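Local structure of Sso-CP2 metallo-carboxypetidase (Sulfolobus solfataricus, 4MMO) at residues I9-K14 against A28-E33; E36-V41 against A111-I116; K49-V54 against E134-I139. The protein is a zinc-containing M20-family metallo-carboxypeptidase, which probably removes residues from the C-terminal end of peptides. All blocks are in the same frame, centred on the assembly; numbering follows the deposited sequence.

Contact 1: I9-K14 against A28-E33; sequences IEFLKK and ANYLKE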
# COMPACT_ATOMS: atom_id res chain seq x y z
N ILE A 9 -17.01 0.23 -35.21
CA ILE A 9 -17.63 1.18 -34.28
C ILE A 9 -18.67 0.47 -33.41
O ILE A 9 -18.70 0.63 -32.20
CB ILE A 9 -18.33 2.34 -35.03
CG1 ILE A 9 -17.31 3.17 -35.82
CG2 ILE A 9 -19.11 3.24 -34.06
CD1 ILE A 9 -16.32 3.93 -34.97
N GLU A 10 -19.52 -0.32 -34.06
CA GLU A 10 -20.54 -1.10 -33.37
C GLU A 10 -19.90 -2.02 -32.32
O GLU A 10 -20.39 -2.13 -31.20
CB GLU A 10 -21.32 -1.92 -34.39
CG GLU A 10 -22.44 -2.77 -33.83
CD GLU A 10 -23.17 -3.54 -34.92
OE1 GLU A 10 -22.50 -4.15 -35.77
OE2 GLU A 10 -24.42 -3.51 -34.93
N PHE A 11 -18.80 -2.67 -32.70
CA PHE A 11 -18.07 -3.58 -31.82
C PHE A 11 -17.51 -2.82 -30.63
O PHE A 11 -17.62 -3.26 -29.48
CB PHE A 11 -16.92 -4.22 -32.61
CG PHE A 11 -16.26 -5.40 -31.94
CD1 PHE A 11 -16.91 -6.14 -30.96
CD2 PHE A 11 -14.96 -5.78 -32.30
CE1 PHE A 11 -16.28 -7.23 -30.36
CE2 PHE A 11 -14.34 -6.86 -31.71
CZ PHE A 11 -15.00 -7.59 -30.74
N LEU A 12 -16.92 -1.67 -30.91
CA LEU A 12 -16.25 -0.86 -29.90
C LEU A 12 -17.22 -0.25 -28.88
O LEU A 12 -16.83 0.05 -27.76
CB LEU A 12 -15.46 0.26 -30.58
CG LEU A 12 -14.15 -0.13 -31.28
CD1 LEU A 12 -13.59 1.05 -32.06
CD2 LEU A 12 -13.12 -0.61 -30.27
N LYS A 13 -18.47 -0.06 -29.28
CA LYS A 13 -19.46 0.54 -28.39
C LYS A 13 -19.92 -0.44 -27.32
O LYS A 13 -20.51 -0.03 -26.32
CB LYS A 13 -20.66 1.04 -29.19
CG LYS A 13 -20.43 2.37 -29.88
CD LYS A 13 -21.58 2.69 -30.82
CE LYS A 13 -21.52 4.12 -31.32
NZ LYS A 13 -22.56 4.39 -32.35
N LYS A 14 -19.64 -1.72 -27.53
CA LYS A 14 -20.02 -2.74 -26.55
C LYS A 14 -18.93 -2.91 -25.51
O LYS A 14 -17.83 -3.35 -25.84
CB LYS A 14 -20.30 -4.07 -27.24
CG LYS A 14 -21.34 -3.99 -28.34
CD LYS A 14 -22.04 -5.33 -28.53
CE LYS A 14 -23.01 -5.27 -29.70
NZ LYS A 14 -23.96 -4.13 -29.61
N ALA A 28 -19.48 -11.40 -26.58
CA ALA A 28 -19.20 -12.72 -27.13
C ALA A 28 -20.31 -13.17 -28.07
O ALA A 28 -20.05 -13.81 -29.09
CB ALA A 28 -19.01 -13.73 -26.01
N ASN A 29 -21.55 -12.85 -27.72
CA ASN A 29 -22.69 -13.24 -28.55
C ASN A 29 -22.76 -12.43 -29.83
O ASN A 29 -23.06 -12.96 -30.90
CB ASN A 29 -24.00 -13.09 -27.77
CG ASN A 29 -24.49 -14.40 -27.20
OD1 ASN A 29 -24.89 -15.30 -27.95
ND2 ASN A 29 -24.45 -14.53 -25.88
N TYR A 30 -22.51 -11.13 -29.72
CA TYR A 30 -22.45 -10.26 -30.88
C TYR A 30 -21.34 -10.74 -31.81
O TYR A 30 -21.53 -10.85 -33.02
CB TYR A 30 -22.19 -8.82 -30.45
CG TYR A 30 -21.71 -7.92 -31.56
CD1 TYR A 30 -22.61 -7.26 -32.39
CD2 TYR A 30 -20.35 -7.72 -31.80
CE1 TYR A 30 -22.18 -6.44 -33.41
CE2 TYR A 30 -19.91 -6.90 -32.82
CZ TYR A 30 -20.83 -6.27 -33.62
OH TYR A 30 -20.39 -5.45 -34.64
N LEU A 31 -20.19 -11.05 -31.22
CA LEU A 31 -19.03 -11.46 -32.00
C LEU A 31 -19.33 -12.76 -32.74
O LEU A 31 -19.05 -12.88 -33.93
CB LEU A 31 -17.79 -11.62 -31.11
CG LEU A 31 -16.45 -11.85 -31.81
CD1 LEU A 31 -16.15 -10.77 -32.86
CD2 LEU A 31 -15.34 -11.91 -30.78
N LYS A 32 -19.93 -13.72 -32.04
CA LYS A 32 -20.35 -14.96 -32.69
C LYS A 32 -21.24 -14.67 -33.89
O LYS A 32 -21.01 -15.18 -34.99
CB LYS A 32 -21.10 -15.87 -31.70
CG LYS A 32 -21.71 -17.11 -32.35
CD LYS A 32 -22.74 -17.77 -31.45
CE LYS A 32 -23.81 -18.48 -32.28
NZ LYS A 32 -24.17 -19.82 -31.74
N GLU A 33 -22.26 -13.84 -33.67
CA GLU A 33 -23.23 -13.52 -34.72
C GLU A 33 -22.56 -12.80 -35.88
O GLU A 33 -22.84 -13.06 -37.04
CB GLU A 33 -24.35 -12.65 -34.15
CG GLU A 33 -25.28 -13.40 -33.20
CD GLU A 33 -26.14 -12.46 -32.37
OE1 GLU A 33 -26.28 -11.28 -32.75
OE2 GLU A 33 -26.68 -12.91 -31.33

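Contact 2: E36-V41 against A111-I116; sequences EKLLGV and ARLFAI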
# COMPACT_ATOMS: atom_id res chain seq x y z
N GLU A 36 -20.51 -15.12 -38.15
CA GLU A 36 -21.39 -15.86 -39.04
C GLU A 36 -21.89 -14.98 -40.17
O GLU A 36 -21.96 -15.40 -41.32
CB GLU A 36 -22.58 -16.43 -38.26
CG GLU A 36 -22.18 -17.45 -37.20
CD GLU A 36 -23.37 -18.01 -36.45
OE1 GLU A 36 -24.32 -17.25 -36.17
OE2 GLU A 36 -23.35 -19.22 -36.14
N LYS A 37 -22.25 -13.74 -39.84
CA LYS A 37 -22.74 -12.79 -40.82
C LYS A 37 -21.68 -12.51 -41.88
O LYS A 37 -21.95 -12.61 -43.08
CB LYS A 37 -23.13 -11.48 -40.13
CG LYS A 37 -23.61 -10.38 -41.07
CD LYS A 37 -23.57 -9.03 -40.37
CE LYS A 37 -23.93 -7.90 -41.32
NZ LYS A 37 -25.37 -7.92 -41.70
N LEU A 38 -20.48 -12.18 -41.44
CA LEU A 38 -19.42 -11.72 -42.33
C LEU A 38 -18.82 -12.84 -43.18
O LEU A 38 -18.56 -12.64 -44.36
CB LEU A 38 -18.32 -11.01 -41.54
CG LEU A 38 -18.74 -9.72 -40.82
CD1 LEU A 38 -17.59 -9.19 -39.97
CD2 LEU A 38 -19.19 -8.66 -41.82
N LEU A 39 -18.59 -14.00 -42.58
CA LEU A 39 -17.89 -15.09 -43.25
C LEU A 39 -18.82 -16.17 -43.79
O LEU A 39 -18.43 -16.97 -44.64
CB LEU A 39 -16.86 -15.73 -42.31
CG LEU A 39 -15.91 -14.76 -41.60
CD1 LEU A 39 -14.84 -15.54 -40.86
CD2 LEU A 39 -15.28 -13.76 -42.57
N GLY A 40 -20.05 -16.20 -43.30
CA GLY A 40 -21.03 -17.16 -43.78
C GLY A 40 -20.76 -18.59 -43.35
O GLY A 40 -21.21 -19.54 -43.99
N VAL A 41 -20.02 -18.75 -42.25
CA VAL A 41 -19.78 -20.06 -41.66
C VAL A 41 -20.46 -20.12 -40.30
O VAL A 41 -20.98 -19.12 -39.81
CB VAL A 41 -18.27 -20.33 -41.46
CG1 VAL A 41 -17.56 -20.36 -42.80
CG2 VAL A 41 -17.64 -19.27 -40.55
N ALA A 111 -10.23 -6.13 -38.11
CA ALA A 111 -9.49 -5.98 -39.35
C ALA A 111 -9.25 -7.34 -39.98
O ALA A 111 -9.55 -7.56 -41.15
CB ALA A 111 -8.16 -5.27 -39.10
N ARG A 112 -8.74 -8.27 -39.17
CA ARG A 112 -8.46 -9.62 -39.64
C ARG A 112 -9.71 -10.29 -40.20
O ARG A 112 -9.65 -10.98 -41.22
CB ARG A 112 -7.88 -10.47 -38.51
CG ARG A 112 -6.50 -10.03 -38.05
CD ARG A 112 -6.01 -10.89 -36.91
NE ARG A 112 -4.64 -10.56 -36.53
CZ ARG A 112 -3.98 -11.14 -35.53
NH1 ARG A 112 -4.56 -12.08 -34.80
NH2 ARG A 112 -2.74 -10.76 -35.26
N LEU A 113 -10.84 -10.08 -39.53
CA LEU A 113 -12.11 -10.66 -39.96
C LEU A 113 -12.53 -10.15 -41.33
O LEU A 113 -13.00 -10.92 -42.17
CB LEU A 113 -13.22 -10.33 -38.96
CG LEU A 113 -13.64 -11.41 -37.96
CD1 LEU A 113 -14.73 -10.86 -37.05
CD2 LEU A 113 -14.12 -12.67 -38.65
N PHE A 114 -12.36 -8.85 -41.55
CA PHE A 114 -12.76 -8.26 -42.82
C PHE A 114 -11.78 -8.63 -43.94
O PHE A 114 -12.18 -8.71 -45.10
CB PHE A 114 -12.91 -6.74 -42.68
CG PHE A 114 -14.26 -6.33 -42.17
CD1 PHE A 114 -15.36 -6.34 -43.02
CD2 PHE A 114 -14.45 -5.94 -40.85
CE1 PHE A 114 -16.61 -5.97 -42.56
CE2 PHE A 114 -15.70 -5.57 -40.39
CZ PHE A 114 -16.78 -5.59 -41.24
N ALA A 115 -10.52 -8.88 -43.60
CA ALA A 115 -9.56 -9.38 -44.58
C ALA A 115 -10.00 -10.75 -45.08
O ALA A 115 -10.03 -11.00 -46.28
CB ALA A 115 -8.17 -9.46 -43.98
N ILE A 116 -10.36 -11.63 -44.15
CA ILE A 116 -10.80 -12.97 -44.50
C ILE A 116 -12.03 -12.90 -45.38
O ILE A 116 -12.15 -13.64 -46.36
CB ILE A 116 -11.09 -13.81 -43.24
CG1 ILE A 116 -9.81 -14.02 -42.44
CG2 ILE A 116 -11.69 -15.17 -43.62
CD1 ILE A 116 -10.04 -14.59 -41.04

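Contact 3: K49-V54 against E134-I139; sequences KGHPVV and EGEEEI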
# COMPACT_ATOMS: atom_id res chain seq x y z
N LYS A 49 -14.81 -22.52 -17.66
CA LYS A 49 -15.08 -22.29 -16.25
C LYS A 49 -15.30 -20.80 -15.96
O LYS A 49 -15.72 -20.43 -14.87
CB LYS A 49 -13.92 -22.82 -15.40
CG LYS A 49 -13.74 -24.33 -15.45
CD LYS A 49 -12.63 -24.77 -14.50
CE LYS A 49 -12.51 -26.28 -14.43
NZ LYS A 49 -11.80 -26.86 -15.61
N GLY A 50 -15.01 -19.96 -16.96
CA GLY A 50 -15.24 -18.53 -16.86
C GLY A 50 -15.88 -17.98 -18.13
O GLY A 50 -16.84 -18.54 -18.65
N HIS A 51 -15.33 -16.88 -18.63
CA HIS A 51 -15.89 -16.22 -19.81
C HIS A 51 -15.82 -17.15 -21.03
O HIS A 51 -14.90 -17.96 -21.14
CB HIS A 51 -15.17 -14.91 -20.07
CG HIS A 51 -15.20 -13.97 -18.90
ND1 HIS A 51 -16.23 -13.96 -17.99
CD2 HIS A 51 -14.32 -13.02 -18.49
CE1 HIS A 51 -15.99 -13.04 -17.07
NE2 HIS A 51 -14.85 -12.45 -17.35
N PRO A 52 -16.79 -17.03 -21.94
CA PRO A 52 -16.88 -17.98 -23.06
C PRO A 52 -15.90 -17.67 -24.18
O PRO A 52 -15.37 -16.56 -24.27
CB PRO A 52 -18.31 -17.78 -23.55
CG PRO A 52 -18.59 -16.34 -23.29
CD PRO A 52 -17.84 -15.99 -22.03
N VAL A 53 -15.67 -18.67 -25.02
CA VAL A 53 -14.78 -18.56 -26.17
C VAL A 53 -15.59 -18.63 -27.45
O VAL A 53 -16.47 -19.48 -27.59
CB VAL A 53 -13.72 -19.69 -26.15
CG1 VAL A 53 -13.04 -19.85 -27.50
CG2 VAL A 53 -12.69 -19.43 -25.06
N VAL A 54 -15.30 -17.73 -28.39
CA VAL A 54 -15.91 -17.79 -29.71
C VAL A 54 -14.98 -18.55 -30.65
O VAL A 54 -13.81 -18.20 -30.80
CB VAL A 54 -16.16 -16.40 -30.31
CG1 VAL A 54 -16.92 -16.52 -31.62
CG2 VAL A 54 -16.94 -15.54 -29.33
N GLU A 134 -10.94 -15.32 -27.14
CA GLU A 134 -11.22 -15.48 -25.71
C GLU A 134 -11.64 -14.15 -25.08
O GLU A 134 -11.50 -13.09 -25.69
CB GLU A 134 -10.00 -16.05 -24.97
CG GLU A 134 -8.84 -15.08 -24.76
CD GLU A 134 -8.03 -15.38 -23.51
OE1 GLU A 134 -8.63 -15.77 -22.49
OE2 GLU A 134 -6.79 -15.23 -23.55
N GLY A 135 -12.12 -14.23 -23.84
CA GLY A 135 -12.61 -13.06 -23.13
C GLY A 135 -11.92 -12.82 -21.80
O GLY A 135 -12.44 -12.08 -20.96
N GLU A 136 -10.75 -13.43 -21.60
CA GLU A 136 -10.03 -13.33 -20.32
C GLU A 136 -8.56 -12.93 -20.47
O GLU A 136 -7.78 -13.07 -19.53
CB GLU A 136 -10.09 -14.67 -19.58
CG GLU A 136 -11.49 -15.13 -19.23
CD GLU A 136 -11.50 -16.49 -18.55
OE1 GLU A 136 -10.57 -17.29 -18.79
OE2 GLU A 136 -12.44 -16.76 -17.77
N GLU A 137 -8.18 -12.44 -21.65
CA GLU A 137 -6.78 -12.11 -21.90
C GLU A 137 -6.28 -11.04 -20.92
O GLU A 137 -5.14 -11.10 -20.47
CB GLU A 137 -6.58 -11.63 -23.34
CG GLU A 137 -5.12 -11.63 -23.79
CD GLU A 137 -4.35 -10.41 -23.35
OE1 GLU A 137 -4.96 -9.34 -23.16
OE2 GLU A 137 -3.11 -10.52 -23.21
N GLU A 138 -7.14 -10.08 -20.61
CA GLU A 138 -6.78 -8.98 -19.73
C GLU A 138 -6.72 -9.39 -18.26
O GLU A 138 -6.25 -8.63 -17.42
CB GLU A 138 -7.76 -7.82 -19.91
CG GLU A 138 -7.81 -7.26 -21.32
CD GLU A 138 -6.53 -6.57 -21.73
OE1 GLU A 138 -5.60 -6.49 -20.91
OE2 GLU A 138 -6.46 -6.11 -22.89
N ILE A 139 -7.22 -10.59 -17.95
CA ILE A 139 -7.14 -11.14 -16.60
C ILE A 139 -6.33 -12.44 -16.57
O ILE A 139 -6.59 -13.33 -15.77
CB ILE A 139 -8.55 -11.39 -16.00
CG1 ILE A 139 -9.35 -12.37 -16.85
CG2 ILE A 139 -9.29 -10.07 -15.86
CD1 ILE A 139 -10.62 -12.86 -16.19
O HOH W 1 -12.43 -16.83 -22.67

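Contact 1: I9-K14 against A28-E33
Tyr30 of helix 24-39 and Phe11 of helix 3-12 are at the heart of a helix-helix contact in the catalytic domain of the M20 fold, where the first two helices of the chain pack against each other. Phe11 and Leu31 lie closest in the backbone, their CA atoms 7.9 Å apart.

One hydrogen bond links the two segments. The hydroxyl of Tyr30 donates to Glu10 OE1, with OH and OE1 2.7 Å apart. OE1 lies at the ring edge, in plane, while the hydroxyl stands above the carboxylate, 38° out of its plane. Glu10 can meet it because CG is anti to the backbone N (chi1 -179°) and the chain runs extended beyond CG. Thr7 O is a weak competing acceptor for the same hydroxyl.

The aromatic pair is loose. The Phe11 and Tyr30 rings are nearly parallel, at 25°, but slid so far apart that they barely overlap; Phe11 CD1 comes within 3.6 Å of Tyr30 CE2.

In the remaining contacts aliphatic groups meet the rings. Lys14 crosses Tyr30 at about a right angle, and its methylene CE rests 3.4 Å from Tyr30 CD1. Beyond Phe11, helix 102-121 closes the arrangement: Leu109 touches both Phe11 and Leu31, and Lys106 makes a cation-pi contact with the Phe11 ring while its NZ bonds to Phe11 O. Leu31 meets the far end of that ring mainly through CD1, 4.0 Å from Phe11 CZ.

Contact 2: E36-V41 against A111-I116
Leu38 and Leu39, in the last turn of helix 24-39, press against Leu113, Phe114 and Ile116 of helix 102-121. Leu38 spreads both methyls on the Phe114 ring: CD1 stands over one face, offset toward the rim and 4.2 Å from the ring centroid, a CH-pi contact, while CD2 lies 3.8 Å from Phe114 CE1. Leu39 divides its branches, with CD1 3.7 Å from Leu113 CD2 and CD2 4.0 Å from Ile116 CG2. That CD2 also lies against the backbone carbonyl Leu113 O. Phe114 starts away from helix 24-39, but with CG anti to the carbonyl carbon (chi1 -85°) its ring swings back under Leu38. An alanine at Leu38 is likely to leave a gap over that ring face and let Phe114 shift.

Farther out, Leu131 of strand 128-134 touches both Leu39 and Leu113, and Tyr420 of helix 417-433 packs on Phe114. Helix 24-39 ends just past the contact at Gly40, which has positive phi, and Glu36 OE2 bonds to Ala43 N in the following strand. All five touching residues are buried and hydrocarbon, so cohesion between the helices here rests on the burial of hydrocarbon and close fit rather than on directional polar bonds.

Contact 3: K49-V54 against E134-I139
The loop that leaves strand 128-134 of the central mixed sheet, seen to bind zinc in this protein through Glu137 and Glu138 though none is bound to them in this chain, packs through Glu136 against His51 on the approach to the neighbouring antiparallel strand 53-58. His51 and Glu136 do most of the work. Glu136 stretches out its side chain until OE2 accepts the backbone N-H of His51 at 3.0 Å from N. The bond is bent, with an angle of 145° at the hydrogen, and the N-H comes from above the carboxylate, 47° out of its plane. The other oxygen, OE1, bonds to Asn143 N, so both carboxylate oxygens are bonded.

The imidazole lies obliquely to this carboxylate, their planes 65° apart, and its CD2 is 3.6 Å from Glu136 CG. Ring atom NE2 has a weak bond to Ser18 O. Nearer the sheet, a water accepts from Gly135 N at 2.9 Å and can donate to His51 O, which competes with other acceptors for its protons. Val53 CG2 packs on the backbone of Glu134, 4.3 Å from its CA. The Glu134 carboxylate turns toward the metal side, where OE2 bonds to Ser141 and Tyr69 and the side chain touches the zinc ligand His71. Back at the imidazole, Gly135 O meets the ring at its edge, near the plane, 3.2 Å from His51 CD2.

How the contacts relate
All three contacts lie on the same side of the chain's centre, around the mixed sheet of the catalytic domain. Contacts 1 and 2 share helix 24-39, follow one another along the chain, and have centres about 13 Å apart; helix 102-121 flanks the first and forms half of the second. Contact 3, its centre about 15 Å from that of contact 1, touches it directly: Ala28 and Leu31 rest on Pro52 and Val54. It interleaves in sequence with contact 2, some 21 Å away between centres. Helix 24-39 thus joins helices 3-12 and 102-121 to strand 53-58, beside the loop that carries zinc-site residues.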